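PDB 6J3A: gamma-glutamyltranspeptidase from Streptomyces lincolnensis, which probably acts as a gamma-glutamyltranspeptidase-type enzyme of the N-terminal nucleophile (Ntn) hydrolase clan, handling gamma-glutamyl or related substrates as an LmbA-like homologue. Local coordinates for residues Gln24-Val29 against Tyr37-Ala42; Trp115-Arg120 against Trp253-Glu258; Glu214-Gly219 against Leu452-Gly457. All blocks are in the same frame, centred on the assembly; numbering follows the deposited sequence.

Contact 1. Residues Gln24-Val29 against Tyr37-Ala42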
ATOM      1  N   GLN A  24      -6.977  -6.696   0.310  1.00 26.64           N
ATOM      2  CA  GLN A  24      -6.140  -7.889   0.323  1.00 26.64           C
ATOM      3  C   GLN A  24      -6.969  -9.169   0.280  1.00 26.42           C
ATOM      4  O   GLN A  24      -6.512 -10.184  -0.253  1.00 26.68           O
ATOM      5  CB  GLN A  24      -5.208  -7.876   1.546  1.00 27.16           C
ATOM      6  CG  GLN A  24      -4.184  -9.013   1.634  1.00 27.44           C
ATOM      7  CD  GLN A  24      -3.477  -9.315   0.316  1.00 28.94           C
ATOM      8  OE1 GLN A  24      -2.805  -8.450  -0.244  1.00 29.42           O
ATOM      9  NE2 GLN A  24      -3.633 -10.554  -0.189  1.00 28.53           N
ATOM     10  N   SER A  25      -8.181  -9.115   0.831  1.00 25.99           N
ATOM     11  CA  SER A  25      -9.078 -10.269   0.841  1.00 26.10           C
ATOM     12  C   SER A  25      -9.582 -10.524  -0.578  1.00 26.72           C
ATOM     13  O   SER A  25      -9.607 -11.667  -1.042  1.00 26.54           O
ATOM     14  CB  SER A  25     -10.261 -10.055   1.798  1.00 25.82           C
ATOM     15  OG  SER A  25      -9.840  -9.980   3.150  1.00 24.66           O
ATOM     16  N   ALA A  26      -9.963  -9.446  -1.262  1.00 26.83           N
ATOM     17  CA  ALA A  26     -10.345  -9.511  -2.676  1.00 27.63           C
ATOM     18  C   ALA A  26      -9.181  -9.991  -3.551  1.00 28.17           C
ATOM     19  O   ALA A  26      -9.363 -10.781  -4.474  1.00 28.52           O
ATOM     20  CB  ALA A  26     -10.823  -8.148  -3.141  1.00 27.81           C
ATOM     21  N   MET A  27      -7.982  -9.517  -3.240  1.00 28.46           N
ATOM     22  CA  MET A  27      -6.784  -9.926  -3.956  1.00 28.48           C
ATOM     23  C   MET A  27      -6.487 -11.401  -3.732  1.00 28.14           C
ATOM     24  O   MET A  27      -6.059 -12.092  -4.654  1.00 28.16           O
ATOM     25  CB  MET A  27      -5.597  -9.097  -3.492  1.00 28.17           C
ATOM     26  CG  MET A  27      -4.337  -9.331  -4.288  1.00 28.42           C
ATOM     27  SD  MET A  27      -4.510  -8.643  -5.932  1.00 30.59           S
ATOM     28  CE  MET A  27      -3.179  -9.476  -6.790  1.00 30.78           C
ATOM     29  N   ALA A  28      -6.697 -11.868  -2.506  1.00 28.19           N
ATOM     30  CA  ALA A  28      -6.572 -13.294  -2.182  1.00 29.11           C
ATOM     31  C   ALA A  28      -7.420 -14.174  -3.114  1.00 29.01           C
ATOM     32  O   ALA A  28      -6.996 -15.250  -3.513  1.00 28.00           O
ATOM     33  CB  ALA A  28      -6.945 -13.546  -0.726  1.00 28.55           C
ATOM     34  N   VAL A  29      -8.610 -13.696  -3.461  1.00 30.03           N
ATOM     35  CA  VAL A  29      -9.490 -14.412  -4.371  1.00 31.15           C
ATOM     36  C   VAL A  29      -8.886 -14.483  -5.772  1.00 31.63           C
ATOM     37  O   VAL A  29      -8.962 -15.528  -6.428  1.00 32.45           O
ATOM     38  CB  VAL A  29     -10.892 -13.775  -4.381  1.00 31.56           C
ATOM     39  CG1 VAL A  29     -11.769 -14.352  -5.493  1.00 31.96           C
ATOM     40  CG2 VAL A  29     -11.546 -13.979  -3.019  1.00 31.27           C
ATOM     41  N   TYR A  37     -15.018 -10.263 -10.252  1.00 28.85           N
ATOM     42  CA  TYR A  37     -16.351 -10.293  -9.671  1.00 30.02           C
ATOM     43  C   TYR A  37     -16.353 -11.146  -8.408  1.00 30.26           C
ATOM     44  O   TYR A  37     -16.820 -10.677  -7.371  1.00 31.84           O
ATOM     45  CB  TYR A  37     -17.387 -10.720 -10.730  1.00 30.35           C
ATOM     46  CG  TYR A  37     -17.197  -9.886 -11.984  1.00 31.33           C
ATOM     47  CD1 TYR A  37     -17.306  -8.495 -11.940  1.00 31.85           C
ATOM     48  CD2 TYR A  37     -16.791 -10.467 -13.180  1.00 32.50           C
ATOM     49  CE1 TYR A  37     -17.071  -7.718 -13.064  1.00 32.19           C
ATOM     50  CE2 TYR A  37     -16.557  -9.696 -14.310  1.00 33.05           C
ATOM     51  CZ  TYR A  37     -16.696  -8.322 -14.243  1.00 32.99           C
ATOM     52  OH  TYR A  37     -16.467  -7.558 -15.365  1.00 34.57           O
ATOM     53  N   ASP A  38     -15.801 -12.361  -8.481  1.00 29.45           N
ATOM     54  CA  ASP A  38     -15.534 -13.158  -7.277  1.00 28.56           C
ATOM     55  C   ASP A  38     -14.851 -12.288  -6.223  1.00 28.25           C
ATOM     56  O   ASP A  38     -15.242 -12.265  -5.050  1.00 27.96           O
ATOM     57  CB  ASP A  38     -14.593 -14.311  -7.579  1.00 29.35           C
ATOM     58  CG  ASP A  38     -15.179 -15.316  -8.522  1.00 30.49           C
ATOM     59  OD1 ASP A  38     -16.282 -15.819  -8.254  1.00 30.28           O
ATOM     60  OD2 ASP A  38     -14.522 -15.640  -9.539  1.00 32.87           O
ATOM     61  N   ALA A  39     -13.820 -11.578  -6.663  1.00 27.26           N
ATOM     62  CA  ALA A  39     -13.007 -10.766  -5.774  1.00 27.34           C
ATOM     63  C   ALA A  39     -13.831  -9.699  -5.084  1.00 27.01           C
ATOM     64  O   ALA A  39     -13.772  -9.550  -3.869  1.00 27.58           O
ATOM     65  CB  ALA A  39     -11.874 -10.120  -6.551  1.00 27.57           C
ATOM     66  N   ALA A  40     -14.602  -8.968  -5.875  1.00 26.83           N
ATOM     67  CA  ALA A  40     -15.379  -7.850  -5.361  1.00 26.81           C
ATOM     68  C   ALA A  40     -16.455  -8.290  -4.364  1.00 26.84           C
ATOM     69  O   ALA A  40     -16.720  -7.586  -3.383  1.00 25.37           O
ATOM     70  CB  ALA A  40     -16.005  -7.090  -6.506  1.00 26.89           C
ATOM     71  N   VAL A  41     -17.069  -9.446  -4.622  1.00 27.00           N
ATOM     72  CA  VAL A  41     -18.029 -10.027  -3.688  1.00 28.15           C
ATOM     73  C   VAL A  41     -17.348 -10.263  -2.340  1.00 27.83           C
ATOM     74  O   VAL A  41     -17.821  -9.773  -1.312  1.00 28.41           O
ATOM     75  CB  VAL A  41     -18.664 -11.328  -4.229  1.00 29.72           C
ATOM     76  CG1 VAL A  41     -19.526 -12.003  -3.162  1.00 30.82           C
ATOM     77  CG2 VAL A  41     -19.539 -11.026  -5.438  1.00 29.79           C
ATOM     78  N   ALA A  42     -16.226 -10.976  -2.355  1.00 26.97           N
ATOM     79  CA  ALA A  42     -15.459 -11.232  -1.127  1.00 26.40           C
ATOM     80  C   ALA A  42     -15.113  -9.961  -0.369  1.00 25.93           C
ATOM     81  O   ALA A  42     -15.376  -9.850   0.829  1.00 25.58           O
ATOM     82  CB  ALA A  42     -14.190 -11.978  -1.451  1.00 26.06           C
TER

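Contact 2. Residues Trp115-Arg120 against Trp253-Glu258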
ATOM      1  N   TRP A 115     -25.038  -8.607  -4.890  1.00 28.97           N
ATOM      2  CA  TRP A 115     -23.787  -9.378  -4.840  1.00 28.65           C
ATOM      3  C   TRP A 115     -24.011 -10.846  -5.208  1.00 30.00           C
ATOM      4  O   TRP A 115     -23.119 -11.495  -5.765  1.00 30.79           O
ATOM      5  CB  TRP A 115     -23.137  -9.286  -3.451  1.00 27.44           C
ATOM      6  CG  TRP A 115     -22.625  -7.918  -3.096  1.00 26.29           C
ATOM      7  CD1 TRP A 115     -23.004  -7.144  -2.031  1.00 26.27           C
ATOM      8  CD2 TRP A 115     -21.636  -7.163  -3.804  1.00 25.28           C
ATOM      9  NE1 TRP A 115     -22.309  -5.953  -2.033  1.00 25.47           N
ATOM     10  CE2 TRP A 115     -21.467  -5.940  -3.113  1.00 25.17           C
ATOM     11  CE3 TRP A 115     -20.873  -7.403  -4.953  1.00 24.95           C
ATOM     12  CZ2 TRP A 115     -20.570  -4.966  -3.532  1.00 24.99           C
ATOM     13  CZ3 TRP A 115     -19.975  -6.430  -5.369  1.00 25.48           C
ATOM     14  CH2 TRP A 115     -19.834  -5.223  -4.660  1.00 25.11           C
ATOM     15  N   MET A 116     -25.194 -11.365  -4.887  1.00 30.98           N
ATOM     16  CA  MET A 116     -25.549 -12.729  -5.246  1.00 32.58           C
ATOM     17  C   MET A 116     -25.716 -12.835  -6.746  1.00 32.65           C
ATOM     18  O   MET A 116     -25.292 -13.813  -7.340  1.00 31.27           O
ATOM     19  CB  MET A 116     -26.846 -13.176  -4.556  1.00 33.69           C
ATOM     20  CG  MET A 116     -26.735 -13.490  -3.073  1.00 34.11           C
ATOM     21  SD  MET A 116     -25.313 -14.484  -2.592  1.00 33.94           S
ATOM     22  CE  MET A 116     -24.180 -13.180  -2.119  1.00 33.77           C
ATOM     23  N   LEU A 117     -26.351 -11.831  -7.347  1.00 33.92           N
ATOM     24  CA  LEU A 117     -26.523 -11.807  -8.801  1.00 35.49           C
ATOM     25  C   LEU A 117     -25.178 -11.755  -9.502  1.00 35.41           C
ATOM     26  O   LEU A 117     -24.936 -12.503 -10.452  1.00 36.20           O
ATOM     27  CB  LEU A 117     -27.374 -10.617  -9.267  1.00 36.31           C
ATOM     28  CG  LEU A 117     -28.818 -10.879  -9.712  1.00 37.84           C
ATOM     29  CD1 LEU A 117     -29.370  -9.621 -10.356  1.00 38.04           C
ATOM     30  CD2 LEU A 117     -28.978 -12.034 -10.690  1.00 38.24           C
ATOM     31  N   LEU A 118     -24.314 -10.861  -9.028  1.00 34.24           N
ATOM     32  CA  LEU A 118     -22.968 -10.731  -9.572  1.00 33.47           C
ATOM     33  C   LEU A 118     -22.224 -12.061  -9.532  1.00 31.80           C
ATOM     34  O   LEU A 118     -21.725 -12.534 -10.548  1.00 31.63           O
ATOM     35  CB  LEU A 118     -22.184  -9.657  -8.819  1.00 33.50           C
ATOM     36  CG  LEU A 118     -20.894  -9.205  -9.519  1.00 34.13           C
ATOM     37  CD1 LEU A 118     -21.152  -8.454 -10.820  1.00 34.65           C
ATOM     38  CD2 LEU A 118     -20.084  -8.329  -8.586  1.00 34.60           C
ATOM     39  N   LEU A 119     -22.182 -12.665  -8.357  1.00 30.93           N
ATOM     40  CA  LEU A 119     -21.550 -13.962  -8.188  1.00 31.10           C
ATOM     41  C   LEU A 119     -22.145 -15.017  -9.129  1.00 31.70           C
ATOM     42  O   LEU A 119     -21.419 -15.770  -9.754  1.00 31.61           O
ATOM     43  CB  LEU A 119     -21.655 -14.423  -6.727  1.00 30.46           C
ATOM     44  CG  LEU A 119     -20.713 -15.537  -6.248  1.00 30.39           C
ATOM     45  CD1 LEU A 119     -19.248 -15.174  -6.451  1.00 30.87           C
ATOM     46  CD2 LEU A 119     -20.954 -15.854  -4.782  1.00 29.76           C
ATOM     47  N   ARG A 120     -23.461 -15.040  -9.255  1.00 33.50           N
ATOM     48  CA  ARG A 120     -24.138 -16.072 -10.035  1.00 34.27           C
ATOM     49  C   ARG A 120     -23.883 -15.938 -11.534  1.00 34.03           C
ATOM     50  O   ARG A 120     -23.632 -16.939 -12.213  1.00 33.57           O
ATOM     51  CB  ARG A 120     -25.641 -16.030  -9.768  1.00 35.10           C
ATOM     52  CG  ARG A 120     -26.413 -17.197 -10.372  1.00 36.30           C
ATOM     53  CD  ARG A 120     -27.897 -16.918 -10.453  1.00 37.55           C
ATOM     54  NE  ARG A 120     -28.186 -15.772 -11.317  1.00 39.10           N
ATOM     55  CZ  ARG A 120     -29.395 -15.402 -11.736  1.00 39.48           C
ATOM     56  NH1 ARG A 120     -30.487 -16.079 -11.387  1.00 39.41           N
ATOM     57  NH2 ARG A 120     -29.512 -14.336 -12.522  1.00 39.45           N
ATOM     58  N   TRP A 253     -38.768  -8.258  -4.301  1.00 35.18           N
ATOM     59  CA  TRP A 253     -37.684  -7.415  -4.826  1.00 34.09           C
ATOM     60  C   TRP A 253     -36.438  -8.210  -5.181  1.00 32.67           C
ATOM     61  O   TRP A 253     -35.977  -9.041  -4.417  1.00 33.77           O
ATOM     62  CB  TRP A 253     -37.315  -6.278  -3.854  1.00 34.24           C
ATOM     63  CG  TRP A 253     -36.328  -5.309  -4.465  1.00 34.57           C
ATOM     64  CD1 TRP A 253     -36.613  -4.174  -5.164  1.00 34.80           C
ATOM     65  CD2 TRP A 253     -34.903  -5.430  -4.466  1.00 34.58           C
ATOM     66  NE1 TRP A 253     -35.453  -3.572  -5.590  1.00 34.78           N
ATOM     67  CE2 TRP A 253     -34.388  -4.325  -5.178  1.00 34.91           C
ATOM     68  CE3 TRP A 253     -34.011  -6.365  -3.929  1.00 34.32           C
ATOM     69  CZ2 TRP A 253     -33.019  -4.125  -5.363  1.00 34.72           C
ATOM     70  CZ3 TRP A 253     -32.655  -6.174  -4.119  1.00 34.56           C
ATOM     71  CH2 TRP A 253     -32.169  -5.058  -4.831  1.00 34.72           C
ATOM     72  N   SER A 254     -35.892  -7.909  -6.350  1.00 32.86           N
ATOM     73  CA  SER A 254     -34.628  -8.449  -6.821  1.00 32.63           C
ATOM     74  C   SER A 254     -33.799  -7.296  -7.333  1.00 33.32           C
ATOM     75  O   SER A 254     -34.331  -6.269  -7.770  1.00 34.18           O
ATOM     76  CB  SER A 254     -34.847  -9.421  -7.981  1.00 32.24           C
ATOM     77  OG  SER A 254     -35.464 -10.614  -7.544  1.00 32.65           O
ATOM     78  N   ALA A 255     -32.488  -7.479  -7.302  1.00 33.66           N
ATOM     79  CA  ALA A 255     -31.583  -6.571  -7.983  1.00 32.71           C
ATOM     80  C   ALA A 255     -31.774  -6.762  -9.487  1.00 31.72           C
ATOM     81  O   ALA A 255     -32.101  -7.866  -9.950  1.00 29.51           O
ATOM     82  CB  ALA A 255     -30.156  -6.866  -7.578  1.00 33.37           C
ATOM     83  N   THR A 256     -31.597  -5.678 -10.234  1.00 31.43           N
ATOM     84  CA  THR A 256     -31.784  -5.688 -11.687  1.00 31.97           C
ATOM     85  C   THR A 256     -30.575  -5.123 -12.408  1.00 32.49           C
ATOM     86  O   THR A 256     -29.756  -4.435 -11.795  1.00 34.34           O
ATOM     87  CB  THR A 256     -33.004  -4.853 -12.102  1.00 31.43           C
ATOM     88  OG1 THR A 256     -32.915  -3.552 -11.513  1.00 29.77           O
ATOM     89  CG2 THR A 256     -34.273  -5.528 -11.646  1.00 31.63           C
ATOM     90  N   TYR A 257     -30.497  -5.405 -13.711  1.00 31.60           N
ATOM     91  CA  TYR A 257     -29.436  -4.901 -14.592  1.00 30.29           C
ATOM     92  C   TYR A 257     -29.929  -3.715 -15.420  1.00 29.94           C
ATOM     93  O   TYR A 257     -31.113  -3.619 -15.720  1.00 29.64           O
ATOM     94  CB  TYR A 257     -28.960  -5.989 -15.546  1.00 29.86           C
ATOM     95  CG  TYR A 257     -28.063  -7.054 -14.945  1.00 29.84           C
ATOM     96  CD1 TYR A 257     -26.744  -6.770 -14.568  1.00 29.64           C
ATOM     97  CD2 TYR A 257     -28.516  -8.368 -14.798  1.00 29.85           C
ATOM     98  CE1 TYR A 257     -25.916  -7.763 -14.041  1.00 29.15           C
ATOM     99  CE2 TYR A 257     -27.698  -9.362 -14.272  1.00 28.93           C
ATOM    100  CZ  TYR A 257     -26.400  -9.060 -13.901  1.00 28.49           C
ATOM    101  OH  TYR A 257     -25.589 -10.042 -13.378  1.00 27.31           O
ATOM    102  N   GLU A 258     -29.013  -2.824 -15.795  1.00 30.11           N
ATOM    103  CA  GLU A 258     -29.334  -1.637 -16.601  1.00 30.36           C
ATOM    104  C   GLU A 258     -28.191  -1.221 -17.499  1.00 30.15           C
ATOM    105  O   GLU A 258     -27.035  -1.555 -17.253  1.00 30.99           O
ATOM    106  CB  GLU A 258     -29.675  -0.459 -15.706  1.00 30.63           C
ATOM    107  CG  GLU A 258     -31.028  -0.604 -15.071  1.00 31.18           C
ATOM    108  CD  GLU A 258     -31.328   0.461 -14.057  1.00 31.89           C
ATOM    109  OE1 GLU A 258     -30.636   1.510 -14.041  1.00 32.04           O
ATOM    110  OE2 GLU A 258     -32.287   0.233 -13.287  1.00 31.03           O
TER

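Contact 3. Residues Glu214-Gly219 against Leu452-Gly457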
ATOM      1  N   GLU A 214     -33.003 -16.590  -1.825  1.00 42.04           N
ATOM      2  CA  GLU A 214     -34.290 -16.886  -1.205  1.00 44.22           C
ATOM      3  C   GLU A 214     -34.260 -16.936   0.318  1.00 43.66           C
ATOM      4  O   GLU A 214     -35.266 -16.629   0.963  1.00 45.19           O
ATOM      5  CB  GLU A 214     -34.849 -18.195  -1.758  1.00 45.92           C
ATOM      6  CG  GLU A 214     -35.192 -18.124  -3.242  1.00 49.09           C
ATOM      7  CD  GLU A 214     -36.222 -17.048  -3.584  1.00 49.99           C
ATOM      8  OE1 GLU A 214     -36.123 -16.479  -4.694  1.00 50.45           O
ATOM      9  OE2 GLU A 214     -37.119 -16.764  -2.750  1.00 49.14           O
ATOM     10  N   VAL A 215     -33.126 -17.329   0.890  1.00 42.79           N
ATOM     11  CA  VAL A 215     -32.934 -17.262   2.341  1.00 42.47           C
ATOM     12  C   VAL A 215     -32.958 -15.811   2.834  1.00 40.38           C
ATOM     13  O   VAL A 215     -33.577 -15.513   3.857  1.00 40.99           O
ATOM     14  CB  VAL A 215     -31.635 -17.971   2.763  1.00 43.32           C
ATOM     15  CG1 VAL A 215     -31.310 -17.714   4.229  1.00 43.50           C
ATOM     16  CG2 VAL A 215     -31.774 -19.468   2.526  1.00 44.70           C
ATOM     17  N   TRP A 216     -32.294 -14.920   2.106  1.00 37.58           N
ATOM     18  CA  TRP A 216     -32.365 -13.491   2.402  1.00 36.37           C
ATOM     19  C   TRP A 216     -33.785 -12.951   2.220  1.00 38.34           C
ATOM     20  O   TRP A 216     -34.250 -12.124   3.004  1.00 37.98           O
ATOM     21  CB  TRP A 216     -31.402 -12.686   1.520  1.00 33.67           C
ATOM     22  CG  TRP A 216     -31.405 -11.231   1.891  1.00 31.55           C
ATOM     23  CD1 TRP A 216     -32.326 -10.296   1.517  1.00 31.40           C
ATOM     24  CD2 TRP A 216     -30.484 -10.560   2.756  1.00 29.89           C
ATOM     25  NE1 TRP A 216     -32.030  -9.082   2.082  1.00 31.06           N
ATOM     26  CE2 TRP A 216     -30.899  -9.213   2.844  1.00 29.99           C
ATOM     27  CE3 TRP A 216     -29.340 -10.957   3.450  1.00 29.68           C
ATOM     28  CZ2 TRP A 216     -30.211  -8.259   3.603  1.00 29.54           C
ATOM     29  CZ3 TRP A 216     -28.655 -10.005   4.211  1.00 29.72           C
ATOM     30  CH2 TRP A 216     -29.099  -8.670   4.278  1.00 28.95           C
ATOM     31  N   ARG A 217     -34.452 -13.436   1.181  1.00 40.89           N
ATOM     32  CA  ARG A 217     -35.718 -12.881   0.702  1.00 43.68           C
ATOM     33  C   ARG A 217     -36.974 -13.360   1.413  1.00 42.77           C
ATOM     34  O   ARG A 217     -37.887 -12.571   1.665  1.00 41.16           O
ATOM     35  CB  ARG A 217     -35.883 -13.251  -0.767  1.00 47.90           C
ATOM     36  CG  ARG A 217     -36.467 -12.147  -1.598  1.00 51.13           C
ATOM     37  CD  ARG A 217     -35.600 -11.897  -2.799  1.00 53.95           C
ATOM     38  NE  ARG A 217     -35.690 -12.999  -3.752  1.00 56.23           N
ATOM     39  CZ  ARG A 217     -36.070 -12.886  -5.023  1.00 59.66           C
ATOM     40  NH1 ARG A 217     -36.102 -13.971  -5.784  1.00 62.19           N
ATOM     41  NH2 ARG A 217     -36.408 -11.709  -5.552  1.00 60.04           N
ATOM     42  N   THR A 218     -37.027 -14.668   1.652  1.00 42.36           N
ATOM     43  CA  THR A 218     -38.166 -15.330   2.294  1.00 41.31           C
ATOM     44  C   THR A 218     -37.818 -16.143   3.541  1.00 40.83           C
ATOM     45  O   THR A 218     -38.726 -16.561   4.258  1.00 41.22           O
ATOM     46  CB  THR A 218     -38.865 -16.279   1.301  1.00 41.36           C
ATOM     47  OG1 THR A 218     -37.945 -17.291   0.868  1.00 39.10           O
ATOM     48  CG2 THR A 218     -39.390 -15.503   0.092  1.00 42.18           C
ATOM     49  N   GLY A 219     -36.525 -16.353   3.802  1.00 40.29           N
ATOM     50  CA  GLY A 219     -36.057 -17.248   4.866  1.00 38.78           C
ATOM     51  C   GLY A 219     -35.844 -16.561   6.204  1.00 36.87           C
ATOM     52  O   GLY A 219     -36.437 -15.518   6.490  1.00 34.78           O
ATOM     53  N   LEU A 452     -29.565 -11.445  13.665  1.00 29.67           N
ATOM     54  CA  LEU A 452     -28.665 -11.314  12.508  1.00 28.89           C
ATOM     55  C   LEU A 452     -27.307 -10.659  12.785  1.00 29.18           C
ATOM     56  O   LEU A 452     -26.295 -11.053  12.196  1.00 27.70           O
ATOM     57  CB  LEU A 452     -29.369 -10.560  11.390  1.00 27.65           C
ATOM     58  CG  LEU A 452     -30.671 -11.184  10.899  1.00 27.39           C
ATOM     59  CD1 LEU A 452     -31.182 -10.336   9.747  1.00 27.24           C
ATOM     60  CD2 LEU A 452     -30.550 -12.657  10.490  1.00 27.19           C
ATOM     61  N   GLY A 453     -27.294  -9.651  13.649  1.00 29.16           N
ATOM     62  CA  GLY A 453     -26.060  -8.988  14.028  1.00 29.21           C
ATOM     63  C   GLY A 453     -25.838  -7.657  13.346  1.00 29.00           C
ATOM     64  O   GLY A 453     -24.832  -7.011  13.607  1.00 29.56           O
ATOM     65  N   PHE A 454     -26.761  -7.241  12.482  1.00 28.42           N
ATOM     66  CA  PHE A 454     -26.630  -5.963  11.766  1.00 28.07           C
ATOM     67  C   PHE A 454     -27.998  -5.290  11.633  1.00 27.89           C
ATOM     68  O   PHE A 454     -29.017  -5.972  11.713  1.00 27.64           O
ATOM     69  CB  PHE A 454     -25.996  -6.159  10.378  1.00 26.97           C
ATOM     70  CG  PHE A 454     -26.702  -7.177   9.532  1.00 26.67           C
ATOM     71  CD1 PHE A 454     -27.794  -6.821   8.748  1.00 26.28           C
ATOM     72  CD2 PHE A 454     -26.287  -8.504   9.532  1.00 26.04           C
ATOM     73  CE1 PHE A 454     -28.446  -7.771   7.974  1.00 25.99           C
ATOM     74  CE2 PHE A 454     -26.939  -9.454   8.756  1.00 25.58           C
ATOM     75  CZ  PHE A 454     -28.018  -9.087   7.977  1.00 25.19           C
ATOM     76  N   PRO A 455     -28.020  -3.956  11.411  1.00 27.77           N
ATOM     77  CA  PRO A 455     -29.260  -3.211  11.263  1.00 27.11           C
ATOM     78  C   PRO A 455     -29.741  -3.019   9.822  1.00 27.32           C
ATOM     79  O   PRO A 455     -29.026  -3.289   8.865  1.00 25.77           O
ATOM     80  CB  PRO A 455     -28.894  -1.846  11.847  1.00 27.17           C
ATOM     81  CG  PRO A 455     -27.447  -1.678  11.527  1.00 27.59           C
ATOM     82  CD  PRO A 455     -26.852  -3.049  11.366  1.00 27.79           C
ATOM     83  N   LEU A 456     -30.965  -2.518   9.717  1.00 28.80           N
ATOM     84  CA  LEU A 456     -31.522  -2.014   8.469  1.00 29.31           C
ATOM     85  C   LEU A 456     -30.939  -0.654   8.065  1.00 29.29           C
ATOM     86  O   LEU A 456     -30.367   0.090   8.887  1.00 28.79           O
ATOM     87  CB  LEU A 456     -33.043  -1.890   8.591  1.00 30.18           C
ATOM     88  CG  LEU A 456     -33.813  -3.212   8.555  1.00 30.62           C
ATOM     89  CD1 LEU A 456     -35.170  -3.063   9.225  1.00 31.35           C
ATOM     90  CD2 LEU A 456     -33.986  -3.696   7.126  1.00 30.60           C
ATOM     91  N   GLY A 457     -31.125  -0.342   6.786  1.00 28.13           N
ATOM     92  CA  GLY A 457     -30.593   0.875   6.185  1.00 27.94           C
ATOM     93  C   GLY A 457     -31.423   2.103   6.484  1.00 27.42           C
ATOM     94  O   GLY A 457     -32.371   2.042   7.260  1.00 28.44           O
TER

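Contact 1. Residues Gln24-Val29 against Tyr37-Ala42
Ala26 and Ala39 mark the place where two helices, running roughly antiparallel at 148°, come closest. The local axes approach to 7.7 Å, and Ala26 CA and Ala39 CA are 4.3 Å apart, so the two backbones almost touch. Only seven residues separate the segments: helix 20-31 turns back into helix 36-50, giving a tight alpha-helical hairpin. Alanine makes this closeness possible. Each methyl lies against the other residue's carbonyl oxygen, with Ala39 CB 3.3 Å from Ala26 O and Ala26 CB at a similar distance from Ala39 O, while the two CB atoms are offset from each other.

One turn further on, Val29 packs against Asp38, Ala39 and Ala42. Its two methyls divide the work. CG1, set anti to the backbone N (chi1 170°), reaches Asp38 CB at 3.5 Å and lies over the start of the Ala39 backbone. CG2, beside the backbone N, instead meets the methyl of Ala42, with CG2 and Ala42 CB 3.7 Å apart. The Val29 and Asp38 side chains cross at about a right angle, and it is CB of Asp38 that Val29 touches. The Asp38 carboxylate serves other partners: OD2 bonds Thr124 OG1 and OD1 takes the backbone N of Lys125. On helix 20-31, Gln24 turns to the second subunit, where its NE2 bonds Glu31 of that chain.

Aliphatic carbons and backbone atoms carry this buried interface. With no hydrogen bond between the segments, its hold depends on shape: small residues let the helices approach, and one branched side chain closes the seam.

Contact 2. Residues Trp115-Arg120 against Trp253-Glu258
Leu117 meets Ala255 and Tyr257 where helix 111-122 packs beside the chain entering strand 256-265, a helix-on-sheet contact consistent with the layered alpha-beta-beta-alpha sandwich of Ntn hydrolases. The leucine can be followed outward. Its CB points toward the opposing segment but still stands 5.0 Å from Ala255 CB. CG carries the chain forward and forks, with chi1 at -105°, well off a staggered value, which sends one branch, CD1, toward the alanine and the tyrosine. CD2 takes the side of its own helix, 3.9 Å from Arg120 NE. CD1 makes the contact across: it lies 3.3 Å from Ala255 O and 4.0 Å from Ala255 CB. The same methyl comes obliquely to the Tyr257 ring, with CD1 and CE2 4.3 Å apart, and Leu75 of the neighbouring strand 73-77 also packs on Leu117 and Tyr257.

Polar bonds to other parts of helix 111-122 frame this apolar junction. Asp113 OD2 accepts from Ala255 N, holding the loop just ahead of the strand. At the tip of the tyrosine, Tyr257 OH passes Leu117 O at 3.9 Å, too far for a bond, and is hydrogen-bonded to Asp121 OD2 instead.

Contact 3. Residues Glu214-Gly219 against Leu452-Gly457
Glu214 O, two residues ahead of the Trp216 whose ring meets Phe454, is gripped twice by Thr218. The backbone Thr218 N donates to Glu214 O at 2.7 Å, and the hydroxyl Thr218 OG1 donates to the same oxygen at 2.8 Å. The two donors arrive from opposite faces of the carbonyl plane, the hydroxyl tilted 32° away from it, so they share the oxygen without competing for one direction. Gly219 N adds a third, weak bond to it. Thr218 is the first residue to leave helical geometry, and these bonds secure the last turn of helix 205-217. Along the same turn Arg217 NH1 makes a salt bridge to Glu214 OE1 at 2.7 Å, meeting the carboxylate on its syn side with the oxygen close to the guanidinium plane.

Contact across the segments belongs to two aromatic rings alone. Trp216 reaches out with CG anti to the backbone N (chi1 -176°), and Phe454 comes from the opposite direction. Their planes are nearly parallel, at 4°, yet neither ring covers the other: the centroids are 6.0 Å apart and the rings meet rim to rim. Trp216 CH2 lies 3.9 Å from Phe454 CE1, and CZ of the phenyl ring is as near to both CH2 and CZ3. Phe454 has its CG between the backbone N and the carbonyl carbon, a setting in which one face of the ring lies against Leu452 CB, 3.7 Å from its plane.

The tryptophan also stacks with Phe112 and packs on Trp192, while Pro57 and Ala58 touch Phe454. The whole is a buried aromatic cluster joining the end of a helix to a short, weakly bonded hairpin of strands 448-449 and about 454-455.

In the fold
Helix 111-122 lies at the centre of the group. Contact 1 reaches it from helix 36-50: Asp38 OD1 comes within 3.5 Å of Leu119 CD1, and Val41 CG2 within 3.6 Å of Trp115 O, although the centres of contacts 1 and 2 are 17 Å apart. Contact 2 passes on to contact 3 by a polar link, a probable hydrogen bond of 2.9 Å from Arg217 NH2 to Trp253 O, with centres 16 Å apart. Contacts 1 and 3 do not touch; their nearest atoms are about 12 Å apart. The three form a continuous path, by packing and then by a polar bond, from the subunit interface beside Gln24 to the 452-457 segment.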